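Local coordinates for bromo domain-containing protein (Trypanosoma cruzi, PDB 6NEY) that probably recognises acetylated lysine through the bromodomain held in this N-terminal piece of a longer protein, consistent with a role in transcription, at residues R20-P25 with E106-E111; L83-C88 with N100-F105. All coordinates share one frame; numbering follows the deposited sequence.

In the fold
Both interactions use helix 97-124 of a bromodomain, and their centres lie 11 Å apart. Interaction 1 lays the loop after helix 12-21 on residues 106-111; interaction 2 packs helix 75-92 against residues 100-105, the preceding turns of the same helix. The second is wholly buried and apolar, as suits a helix-helix interface inside the bundle. The first is only partly buried: Leu-22 and Ala-109 face the interior, whereas the outer part is a cation-pi stack of Arg-24 on Phe-108. The two contacts meet where Leu-22 O comes to 3.3 Å from Phe-105 CE1 and where Glu-106 packs on Val-85, making one continuous packed region.

Interaction 1: residues R20-P25 with E106-E111; sequences RSLDRP and EAFAKE
The guanidinium of Arg-24 is gripped in two ways: it lies over the ring of Phe-108, while its NE forms a salt bridge with Asp-27, just beyond the segment. The two flat groups are nearly parallel, their planes 14° apart, but offset. CZ of Arg-24 sits 4.5 Å from the centroid of the Phe-108 ring, so the cation-pi contact is off-centre. Arg-24 NH2 reaches the base of the ring, 3.7 Å from Phe-108 CG. More central is the methylene: Arg-24 CD stands 3.7 Å from the Phe-108 ring centroid, in a CH-pi contact over the face. A bend at chi3 (-65°) turns the guanidinium back along the ring, and the two side chains run past each other in opposite directions. Phe-108 reaches the loop because its CG is anti to the backbone N (chi1 169°).

The rim of the ring meets the backbone at Ser-21 and Leu-22. Ser-21 O lies in the ring plane, 3.7 Å from Phe-108 CE2, and Leu-22 CA approaches the same edge. Inward, Leu-22 CD2 touches Phe-108 CE2 at 3.9 Å and also lies 4.1 Å from Ala-109 CA. The small side chain of Ala-109 lets the leucine come close to the helix backbone, and the branched end of Leu-22 continues onto Ile-81 and Leu-56.

With no hydrogen bond between the segments, the start of the ZA loop is held to helix 97-124 by dispersion and cation-pi attraction. Asp-27 probably balances the arginine's charge while helping to fix the guanidinium's rotation on the ring.

Interaction 2: residues L83-C88 with N100-F105; sequences LMVNNC and NIAERF
Val-85 and Phe-105 make the tightest of the apolar contacts here. Val-85 CG2 meets the ring edge-on, lying in its plane 3.7 Å from Phe-105 CD2. That branch is anti to the carbonyl carbon of Val-85, and chi1 of Phe-105 (166°) carries the ring across toward helix 75-92. Val-85 CG1 instead faces the neighbouring turn, 4.4 Å from Ala-102 CB. Alanine suits this point, since Val-85 and Ala-102 have the closest CA atoms of the pair, 5.7 Å apart.

Sulfur supplies the second kind of contact. Cys-88 SG, one turn along from Met-84, rests 4.0 Å from Ala-102 CB. At the other end Met-84 SD lies obliquely to the Phe-105 ring, 4.4 Å from CZ, in a loose Met-aromatic contact. Phe-105 also stacks with Phe-31, which ties this interface to the loop following helix 12-21.

The axes of the two short segments run nearly antiparallel, at 163°, and come within 9.6 Å of each other. All five touching residues are buried, and the arrangement is that of the last two helices of the bromodomain four-helix bundle, αB and αC, joined by the short BC loop.

Interaction 1: residues R20-P25 with E106-E111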
loop_
_atom_site.group_PDB
_atom_site.type_symbol
_atom_site.label_atom_id
_atom_site.label_comp_id
_atom_site.label_asym_id
_atom_site.label_seq_id
_atom_site.Cartn_x
_atom_site.Cartn_y
_atom_site.Cartn_z
ATOM N N ARG A 20 3.243 -7.476 0.506
ATOM C CA ARG A 20 4.640 -7.772 0.891
ATOM C C ARG A 20 5.538 -7.475 -0.308
ATOM O O ARG A 20 6.679 -6.963 -0.095
ATOM C CB ARG A 20 4.760 -9.212 1.393
ATOM C CG ARG A 20 4.040 -9.411 2.720
ATOM C CD ARG A 20 4.344 -10.755 3.355
ATOM N NE ARG A 20 5.747 -10.834 3.731
ATOM C CZ ARG A 20 6.322 -10.045 4.642
ATOM N N SER A 21 5.030 -7.737 -1.515
ATOM C CA SER A 21 5.778 -7.551 -2.782
ATOM C C SER A 21 6.081 -6.062 -2.972
ATOM O O SER A 21 6.995 -5.768 -3.739
ATOM C CB SER A 21 5.072 -8.152 -3.985
ATOM O OG SER A 21 4.046 -7.307 -4.499
ATOM N N LEU A 22 5.379 -5.159 -2.267
ATOM C CA LEU A 22 5.585 -3.695 -2.435
ATOM C C LEU A 22 6.756 -3.214 -1.575
ATOM O O LEU A 22 7.200 -2.074 -1.787
ATOM C CB LEU A 22 4.309 -2.921 -2.114
ATOM C CG LEU A 22 3.058 -3.383 -2.856
ATOM C CD1 LEU A 22 1.873 -2.499 -2.545
ATOM C CD2 LEU A 22 3.281 -3.461 -4.364
ATOM N N ASP A 23 7.265 -4.036 -0.653
ATOM C CA ASP A 23 8.420 -3.658 0.200
ATOM C C ASP A 23 9.703 -4.031 -0.557
ATOM O O ASP A 23 10.122 -5.198 -0.493
ATOM C CB ASP A 23 8.309 -4.301 1.580
ATOM C CG ASP A 23 9.360 -3.867 2.589
ATOM O OD1 ASP A 23 9.949 -2.777 2.433
ATOM O OD2 ASP A 23 9.571 -4.633 3.545
ATOM N N ARG A 24 10.270 -3.073 -1.282
ATOM C CA ARG A 24 11.476 -3.262 -2.121
ATOM C C ARG A 24 12.706 -2.811 -1.340
ATOM O O ARG A 24 12.754 -1.709 -0.774
ATOM C CB ARG A 24 11.383 -2.431 -3.403
ATOM C CG ARG A 24 10.128 -2.696 -4.220
ATOM C CD ARG A 24 10.253 -2.032 -5.573
ATOM N NE ARG A 24 10.308 -0.568 -5.473
ATOM C CZ ARG A 24 10.437 0.252 -6.504
ATOM N NH1 ARG A 24 10.512 1.559 -6.306
ATOM N NH2 ARG A 24 10.514 -0.241 -7.730
ATOM N N PRO A 25 13.764 -3.644 -1.326
ATOM C CA PRO A 25 15.040 -3.252 -0.727
ATOM C C PRO A 25 15.555 -1.888 -1.222
ATOM O O PRO A 25 16.092 -1.148 -0.425
ATOM C CB PRO A 25 16.003 -4.359 -1.193
ATOM C CG PRO A 25 15.132 -5.545 -1.484
ATOM C CD PRO A 25 13.792 -4.999 -1.897
ATOM N N GLU A 106 5.294 4.761 -5.791
ATOM C CA GLU A 106 3.851 4.932 -6.120
ATOM C C GLU A 106 3.590 4.306 -7.502
ATOM O O GLU A 106 2.591 3.541 -7.639
ATOM C CB GLU A 106 3.442 6.404 -6.012
ATOM C CG GLU A 106 1.943 6.649 -6.098
ATOM C CD GLU A 106 1.622 8.142 -6.187
ATOM O OE1 GLU A 106 2.400 8.884 -6.833
ATOM O OE2 GLU A 106 0.627 8.573 -5.603
ATOM N N ALA A 107 4.485 4.551 -8.461
ATOM C CA ALA A 107 4.362 4.062 -9.854
ATOM C C ALA A 107 4.452 2.521 -9.889
ATOM O O ALA A 107 3.634 1.843 -10.558
ATOM C CB ALA A 107 5.419 4.717 -10.703
ATOM N N PHE A 108 5.420 1.972 -9.164
ATOM C CA PHE A 108 5.623 0.511 -8.993
ATOM C C PHE A 108 4.379 -0.141 -8.381
ATOM O O PHE A 108 3.898 -1.136 -8.899
ATOM C CB PHE A 108 6.858 0.242 -8.137
ATOM C CG PHE A 108 6.957 -1.197 -7.706
ATOM C CD1 PHE A 108 7.299 -2.170 -8.626
ATOM C CD2 PHE A 108 6.674 -1.580 -6.407
ATOM C CE1 PHE A 108 7.388 -3.503 -8.258
ATOM C CE2 PHE A 108 6.768 -2.917 -6.038
ATOM C CZ PHE A 108 7.124 -3.867 -6.961
ATOM N N ALA A 109 3.820 0.449 -7.329
ATOM C CA ALA A 109 2.660 -0.093 -6.593
ATOM C C ALA A 109 1.450 -0.111 -7.543
ATOM O O ALA A 109 0.770 -1.140 -7.632
ATOM C CB ALA A 109 2.419 0.738 -5.362
ATOM N N LYS A 110 1.211 0.978 -8.266
ATOM C CA LYS A 110 0.125 1.040 -9.285
ATOM C C LYS A 110 0.277 -0.109 -10.290
ATOM O O LYS A 110 -0.746 -0.746 -10.612
ATOM C CB LYS A 110 0.121 2.348 -10.068
ATOM C CG LYS A 110 -0.986 2.465 -11.114
ATOM C CD LYS A 110 -1.087 3.859 -11.694
ATOM C CE LYS A 110 -1.637 3.947 -13.110
ATOM N NZ LYS A 110 -2.533 2.824 -13.466
ATOM N N GLU A 111 1.472 -0.348 -10.805
ATOM C CA GLU A 111 1.708 -1.411 -11.820
ATOM C C GLU A 111 1.393 -2.779 -11.213
ATOM O O GLU A 111 0.732 -3.593 -11.891
ATOM C CB GLU A 111 3.142 -1.393 -12.323
ATOM C CG GLU A 111 3.336 -2.277 -13.543
#

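Interaction 2: residues L83-C88 with N100-F105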
loop_
_atom_site.group_PDB
_atom_site.type_symbol
_atom_site.label_atom_id
_atom_site.label_comp_id
_atom_site.label_asym_id
_atom_site.label_seq_id
_atom_site.Cartn_x
_atom_site.Cartn_y
_atom_site.Cartn_z
ATOM N N LEU A 83 -1.813 7.372 0.660
ATOM C CA LEU A 83 -1.663 8.060 1.965
ATOM C C LEU A 83 -0.202 7.940 2.423
ATOM O O LEU A 83 0.343 8.957 2.834
ATOM C CB LEU A 83 -2.636 7.453 2.980
ATOM C CG LEU A 83 -2.558 8.030 4.394
ATOM C CD1 LEU A 83 -3.036 9.478 4.428
ATOM C CD2 LEU A 83 -3.348 7.173 5.358
ATOM N N MET A 84 0.387 6.733 2.399
ATOM C CA MET A 84 1.823 6.502 2.727
ATOM C C MET A 84 2.704 7.477 1.939
ATOM O O MET A 84 3.638 8.063 2.510
ATOM C CB MET A 84 2.296 5.117 2.279
ATOM C CG MET A 84 2.175 4.032 3.256
ATOM S SD MET A 84 2.476 2.513 2.291
ATOM C CE MET A 84 0.940 1.687 2.693
ATOM N N VAL A 85 2.464 7.558 0.628
ATOM C CA VAL A 85 3.274 8.361 -0.325
ATOM C C VAL A 85 3.100 9.842 0.048
ATOM O O VAL A 85 4.120 10.539 0.291
ATOM C CB VAL A 85 2.839 8.029 -1.772
ATOM C CG1 VAL A 85 3.367 9.016 -2.805
ATOM C CG2 VAL A 85 3.263 6.616 -2.138
ATOM N N ASN A 86 1.851 10.281 0.215
ATOM C CA ASN A 86 1.551 11.721 0.457
ATOM C C ASN A 86 2.113 12.133 1.825
ATOM O O ASN A 86 2.640 13.248 1.933
ATOM C CB ASN A 86 0.065 12.019 0.272
ATOM C CG ASN A 86 -0.356 11.909 -1.175
ATOM N N ASN A 87 2.051 11.257 2.821
ATOM C CA ASN A 87 2.667 11.489 4.157
ATOM C C ASN A 87 4.186 11.658 4.045
ATOM O O ASN A 87 4.751 12.511 4.753
ATOM C CB ASN A 87 2.315 10.368 5.128
ATOM C CG ASN A 87 0.885 10.485 5.617
ATOM O OD1 ASN A 87 0.185 11.449 5.300
ATOM N ND2 ASN A 87 0.448 9.495 6.377
ATOM N N CYS A 88 4.836 10.878 3.186
ATOM C CA CYS A 88 6.278 11.018 2.906
ATOM C C CYS A 88 6.554 12.422 2.342
ATOM O O CYS A 88 7.485 13.082 2.825
ATOM C CB CYS A 88 6.740 9.898 1.990
ATOM S SG CYS A 88 8.500 9.985 1.631
ATOM N N ASN A 100 12.044 11.125 -4.386
ATOM C CA ASN A 100 12.284 10.387 -5.665
ATOM C C ASN A 100 11.897 8.928 -5.449
ATOM O O ASN A 100 11.288 8.332 -6.330
ATOM C CB ASN A 100 13.734 10.474 -6.147
ATOM C CG ASN A 100 14.119 11.874 -6.581
ATOM O OD1 ASN A 100 13.245 12.727 -6.777
ATOM N ND2 ASN A 100 15.412 12.090 -6.777
ATOM N N ILE A 101 12.265 8.358 -4.305
ATOM C CA ILE A 101 11.847 6.972 -3.971
ATOM C C ILE A 101 10.324 6.932 -3.903
ATOM O O ILE A 101 9.755 6.009 -4.428
ATOM C CB ILE A 101 12.491 6.488 -2.663
ATOM C CG1 ILE A 101 13.995 6.256 -2.847
ATOM C CG2 ILE A 101 11.767 5.249 -2.153
ATOM C CD1 ILE A 101 14.754 6.074 -1.534
ATOM N N ALA A 102 9.684 7.866 -3.201
ATOM C CA ALA A 102 8.213 7.832 -3.019
ATOM C C ALA A 102 7.523 7.803 -4.389
ATOM O O ALA A 102 6.563 7.000 -4.558
ATOM C CB ALA A 102 7.726 9.004 -2.209
ATOM N N GLU A 103 7.960 8.641 -5.326
ATOM C CA GLU A 103 7.285 8.737 -6.658
ATOM C C GLU A 103 7.548 7.442 -7.455
ATOM O O GLU A 103 6.598 6.934 -8.110
ATOM C CB GLU A 103 7.710 9.968 -7.472
ATOM C CG GLU A 103 6.793 10.166 -8.674
ATOM C CD GLU A 103 7.011 11.414 -9.509
ATOM O OE1 GLU A 103 8.037 12.087 -9.324
ATOM O OE2 GLU A 103 6.168 11.655 -10.399
ATOM N N ARG A 104 8.745 6.868 -7.372
ATOM C CA ARG A 104 9.010 5.590 -8.088
ATOM C C ARG A 104 8.176 4.477 -7.434
ATOM O O ARG A 104 7.655 3.585 -8.162
ATOM C CB ARG A 104 10.498 5.242 -8.082
ATOM C CG ARG A 104 11.363 6.108 -8.985
ATOM C CD ARG A 104 12.753 5.503 -9.099
ATOM N NE ARG A 104 13.446 5.442 -7.822
ATOM C CZ ARG A 104 14.270 6.370 -7.334
ATOM N NH1 ARG A 104 14.860 6.182 -6.158
ATOM N NH2 ARG A 104 14.549 7.456 -8.025
ATOM N N PHE A 105 8.089 4.483 -6.102
ATOM C CA PHE A 105 7.337 3.483 -5.307
ATOM C C PHE A 105 5.855 3.551 -5.691
ATOM O O PHE A 105 5.235 2.497 -5.924
ATOM C CB PHE A 105 7.532 3.703 -3.808
ATOM C CG PHE A 105 6.544 2.960 -2.954
ATOM C CD1 PHE A 105 6.686 1.599 -2.745
ATOM C CD2 PHE A 105 5.458 3.611 -2.372
ATOM C CE1 PHE A 105 5.776 0.904 -1.966
ATOM C CE2 PHE A 105 4.546 2.903 -1.601
ATOM C CZ PHE A 105 4.711 1.559 -1.395
#